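PDB 2QS8: Xaa-Pro Dipeptidase from Alteromonas macleodii, which probably cleaves dipeptides or the carboxy-terminal residue from short peptides, as a metal-dependent carboxypeptidase of the amidohydrolase superfamily. Local coordinates for residues V178-V182 against A220-A225; K142-T147 against Q169-N173. All blocks are in the same frame, centred on the assembly; numbering follows the deposited sequence.

Contact 1 (V178-V182 against A220-A225)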
loop_
_atom_site.group_PDB
_atom_site.type_symbol
_atom_site.label_atom_id
_atom_site.label_comp_id
_atom_site.label_asym_id
_atom_site.label_seq_id
_atom_site.Cartn_x
_atom_site.Cartn_y
_atom_site.Cartn_z
ATOM N N VAL A 178 7.872 5.677 -1.101
ATOM C CA VAL A 178 8.995 6.606 -1.171
ATOM C C VAL A 178 9.607 6.776 0.222
ATOM O O VAL A 178 10.826 6.698 0.371
ATOM C CB VAL A 178 8.581 7.998 -1.704
ATOM C CG1 VAL A 178 9.617 9.070 -1.297
ATOM C CG2 VAL A 178 8.498 7.959 -3.208
ATOM N N TYR A 179 8.761 6.996 1.234
ATOM C CA TYR A 179 9.243 7.172 2.601
ATOM C C TYR A 179 9.979 5.921 3.097
ATOM O O TYR A 179 11.005 6.023 3.767
ATOM C CB TYR A 179 8.086 7.507 3.557
ATOM C CG TYR A 179 7.868 8.992 3.779
ATOM C CD1 TYR A 179 7.156 9.760 2.855
ATOM C CD2 TYR A 179 8.373 9.629 4.921
ATOM C CE1 TYR A 179 6.947 11.123 3.064
ATOM C CE2 TYR A 179 8.170 10.996 5.140
ATOM C CZ TYR A 179 7.459 11.732 4.210
ATOM O OH TYR A 179 7.269 13.073 4.432
ATOM N N ALA A 180 9.448 4.749 2.773
ATOM C CA ALA A 180 10.077 3.509 3.181
ATOM C C ALA A 180 11.477 3.472 2.596
ATOM O O ALA A 180 12.434 3.139 3.291
ATOM C CB ALA A 180 9.271 2.307 2.689
ATOM N N ALA A 181 11.595 3.832 1.321
ATOM C CA ALA A 181 12.884 3.834 0.628
ATOM C C ALA A 181 13.874 4.874 1.178
ATOM O O ALA A 181 15.072 4.597 1.291
ATOM C CB ALA A 181 12.672 4.052 -0.873
ATOM N N VAL A 182 13.389 6.068 1.495
ATOM C CA VAL A 182 14.258 7.101 2.036
ATOM C C VAL A 182 14.725 6.671 3.428
ATOM O O VAL A 182 15.900 6.749 3.744
ATOM C CB VAL A 182 13.529 8.461 2.129
ATOM C CG1 VAL A 182 14.354 9.457 2.929
ATOM C CG2 VAL A 182 13.282 8.999 0.734
ATOM N N ALA A 220 7.380 13.770 -1.792
ATOM C CA ALA A 220 7.560 12.840 -0.682
ATOM C C ALA A 220 9.039 12.589 -0.398
ATOM O O ALA A 220 9.417 12.379 0.745
ATOM C CB ALA A 220 6.849 11.518 -0.970
ATOM N N VAL A 221 9.864 12.618 -1.447
ATOM C CA VAL A 221 11.300 12.414 -1.297
ATOM C C VAL A 221 11.887 13.559 -0.474
ATOM O O VAL A 221 12.628 13.335 0.483
ATOM C CB VAL A 221 12.031 12.391 -2.674
ATOM C CG1 VAL A 221 13.532 12.356 -2.471
ATOM C CG2 VAL A 221 11.581 11.198 -3.495
ATOM N N VAL A 222 11.545 14.782 -0.852
ATOM C CA VAL A 222 12.045 15.959 -0.155
ATOM C C VAL A 222 11.554 16.018 1.290
ATOM O O VAL A 222 12.350 16.152 2.216
ATOM C CB VAL A 222 11.627 17.257 -0.885
ATOM C CG1 VAL A 222 12.058 18.474 -0.079
ATOM C CG2 VAL A 222 12.255 17.297 -2.281
ATOM N N SER A 223 10.248 15.900 1.492
ATOM C CA SER A 223 9.728 15.978 2.853
ATOM C C SER A 223 10.287 14.870 3.737
ATOM O O SER A 223 10.557 15.096 4.911
ATOM C CB SER A 223 8.197 15.943 2.858
ATOM O OG SER A 223 7.702 14.694 2.409
ATOM N N ALA A 224 10.476 13.677 3.169
ATOM C CA ALA A 224 11.018 12.561 3.935
ATOM C C ALA A 224 12.485 12.817 4.264
ATOM O O ALA A 224 12.894 12.669 5.408
ATOM C CB ALA A 224 10.875 11.269 3.158
ATOM N N ALA A 225 13.267 13.209 3.265
ATOM C CA ALA A 225 14.694 13.490 3.466
ATOM C C ALA A 225 14.917 14.640 4.451
ATOM O O ALA A 225 15.865 14.616 5.234
ATOM C CB ALA A 225 15.358 13.823 2.143
#
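The methyl of A224 sits over one face of the Y179 ring, its CB 3.4 Å from the ring centroid and 15° off the ring normal, a close CH-pi contact displaced toward the CE2 side of the rim. The same ring reaches on to S223, where Y179 OH and S223 OG lie 2.6 Å apart in a hydrogen bond that either hydroxyl could donate. Beside this polar end, V178 and V182 point toward segment 220-225. With CG1 of V178 anti to the backbone N (chi1 160°), that methyl comes within 3.6 Å of V221 CG2, the two side chains crossing at about a right angle, and also packs on A220 CB. V182 CG1 closes on A224 CB at 3.9 Å, so the small alanine is held between valine and tyrosine. S223 OG is turned back over its own helix, where a weak and unsettled bond to A220 O may compete for its proton. Were Y179 an alanine, the A224 methyl is likely to lose its aromatic cover and S223 OG its hydroxyl mate. The short axes cross at -44° and approach to 9.1 Å, joining two successive outer helices of the TIM barrel. Y179 also packs against T214 of the second subunit, while beneath the helices V182 rests on I193 and V221 on I195 of strand 192-196, and V221 and A225 meet V232 of strand 231-236.

Contact 2 (K142-T147 against Q169-N173)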
loop_
_atom_site.group_PDB
_atom_site.type_symbol
_atom_site.label_atom_id
_atom_site.label_comp_id
_atom_site.label_asym_id
_atom_site.label_seq_id
_atom_site.Cartn_x
_atom_site.Cartn_y
_atom_site.Cartn_z
ATOM N N LYS A 142 21.947 3.345 -1.995
ATOM C CA LYS A 142 21.221 2.940 -3.192
ATOM C C LYS A 142 20.370 4.066 -3.756
ATOM O O LYS A 142 19.572 4.667 -3.040
ATOM C CB LYS A 142 20.318 1.736 -2.895
ATOM C CG LYS A 142 19.450 1.304 -4.086
ATOM C CD LYS A 142 20.244 0.561 -5.160
ATOM C CE LYS A 142 19.407 0.346 -6.414
ATOM N NZ LYS A 142 19.248 1.600 -7.200
ATOM N N THR A 143 20.558 4.354 -5.037
ATOM C CA THR A 143 19.783 5.396 -5.716
ATOM C C THR A 143 18.332 4.915 -5.750
ATOM O O THR A 143 18.072 3.752 -6.020
ATOM C CB THR A 143 20.257 5.604 -7.183
ATOM O OG1 THR A 143 21.611 6.076 -7.188
ATOM C CG2 THR A 143 19.362 6.619 -7.891
ATOM N N ILE A 144 17.390 5.805 -5.472
ATOM C CA ILE A 144 15.996 5.410 -5.464
ATOM C C ILE A 144 15.329 5.660 -6.810
ATOM O O ILE A 144 15.503 6.714 -7.418
ATOM C CB ILE A 144 15.218 6.136 -4.364
ATOM C CG1 ILE A 144 15.826 5.806 -2.999
ATOM C CG2 ILE A 144 13.742 5.730 -4.422
ATOM C CD1 ILE A 144 15.141 6.510 -1.825
ATOM N N ALA A 145 14.560 4.672 -7.256
ATOM C CA ALA A 145 13.870 4.746 -8.530
ATOM C C ALA A 145 12.487 4.112 -8.463
ATOM O O ALA A 145 12.137 3.431 -7.492
ATOM C CB ALA A 145 14.699 4.030 -9.606
ATOM N N THR A 146 11.703 4.352 -9.512
ATOM C CA THR A 146 10.383 3.756 -9.632
ATOM C C THR A 146 10.534 2.541 -10.553
ATOM O O THR A 146 11.524 2.422 -11.269
ATOM C CB THR A 146 9.367 4.737 -10.235
ATOM O OG1 THR A 146 9.882 5.302 -11.442
ATOM C CG2 THR A 146 9.083 5.837 -9.244
ATOM N N THR A 147 9.553 1.645 -10.527
ATOM C CA THR A 147 9.607 0.440 -11.350
ATOM C C THR A 147 10.099 0.699 -12.775
ATOM O O THR A 147 9.528 1.501 -13.503
ATOM C CB THR A 147 8.233 -0.241 -11.410
ATOM O OG1 THR A 147 7.865 -0.666 -10.091
ATOM C CG2 THR A 147 8.258 -1.449 -12.377
ATOM N N GLN A 169 14.508 -1.806 -1.231
ATOM C CA GLN A 169 15.609 -2.072 -2.139
ATOM C C GLN A 169 15.848 -0.892 -3.091
ATOM O O GLN A 169 16.707 -0.960 -3.964
ATOM C CB GLN A 169 15.341 -3.352 -2.945
ATOM C CG GLN A 169 15.337 -4.594 -2.100
ATOM C CD GLN A 169 14.991 -5.848 -2.888
ATOM O OE1 GLN A 169 14.042 -5.865 -3.671
ATOM N NE2 GLN A 169 15.759 -6.914 -2.668
ATOM N N GLY A 170 15.076 0.183 -2.933
ATOM C CA GLY A 170 15.257 1.335 -3.796
ATOM C C GLY A 170 14.336 1.494 -5.004
ATOM O O GLY A 170 14.564 2.379 -5.828
ATOM N N VAL A 171 13.323 0.635 -5.126
ATOM C CA VAL A 171 12.353 0.724 -6.222
ATOM C C VAL A 171 10.980 0.971 -5.590
ATOM O O VAL A 171 10.466 0.150 -4.825
ATOM C CB VAL A 171 12.330 -0.554 -7.075
ATOM C CG1 VAL A 171 11.461 -0.333 -8.333
ATOM C CG2 VAL A 171 13.760 -0.924 -7.465
ATOM N N VAL A 172 10.398 2.120 -5.918
ATOM C CA VAL A 172 9.142 2.553 -5.320
ATOM C C VAL A 172 8.036 2.996 -6.270
ATOM O O VAL A 172 8.268 3.263 -7.446
ATOM C CB VAL A 172 9.408 3.756 -4.395
ATOM C CG1 VAL A 172 10.438 3.392 -3.337
ATOM C CG2 VAL A 172 9.907 4.932 -5.236
ATOM N N ASN A 173 6.836 3.096 -5.711
ATOM C CA ASN A 173 5.646 3.552 -6.419
ATOM C C ASN A 173 4.755 4.194 -5.348
ATOM O O ASN A 173 4.381 3.540 -4.374
ATOM C CB ASN A 173 4.916 2.381 -7.092
ATOM C CG ASN A 173 5.676 1.822 -8.278
ATOM O OD1 ASN A 173 5.861 2.501 -9.297
ATOM N ND2 ASN A 173 6.128 0.578 -8.155
#
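A145 and V171 form a bridge in a minimal two-stranded parallel sheet, short and weakly bonded, within the long excursion that follows strand 136-139 of the TIM barrel. G170 O accepts from A145 N at 2.7 Å, nearly in line with its carbonyl bond, and A145 O takes V172 N at 2.7 Å, the donor lying in the carbonyl plane. A145 thus uses both backbone polar atoms on the two peptides flanking V171. Around this pair the CA hydrogens of I144, V171 and T146 face G170 O, A145 O and V172 O. G170 has a positive phi of 98°, and a side chain there would collide with K142 CG, which passes alongside Q169 O. Bends at chi2 and chi4 curl the lysine back, so that K142 NZ gives a proton to T143 O at 2.7 Å on a lone pair, and it also bonds A151 O; the buried lysine nitrogen thereby has two carbonyl acceptors. T146 OG1 is satisfied outside the strand pair by Q212 O, while its CG2 lies 3.2 Å from V172 O. Apolar contact is lighter: I144 CG2 meets V172 CG2 obliquely at 4.0 Å, and V171 CG1 packs against the backbone of T147. The T143 side chain is about 7 Å from the bound magnesium and about 9 Å from the bound methionine, which puts the K142-T143 end of the segment near the metal and ligand site. At the far end the N173 amide has both ends engaged. OD1 accepts from R183 NH1 of the third subunit, whereas N173 ND2 donates to T147 OG1 at 2.9 Å, with an almost straight N-H...O angle of 170° and the oxygen only 6° out of the amide plane.

How the contacts relate
Both contacts are largely buried and follow each other along the chain, strand 171-172 running on into helix 175-188, and their centres are about 11 Å apart. They meet directly: A181 CB, which takes no part in contact 1, lies 3.4 Å from V172 CG1 and also touches I144 CD1. Helix 175-188 therefore lies between helix 215-227 and the strand pair. Contact 1 is chiefly apolar packing with one hydroxyl pair at its partly exposed border; contact 2 joins two short extended segments mostly through main-chain hydrogen bonds. Both also reach subunit interfaces, contact 1 through Y179 and contact 2 through N173.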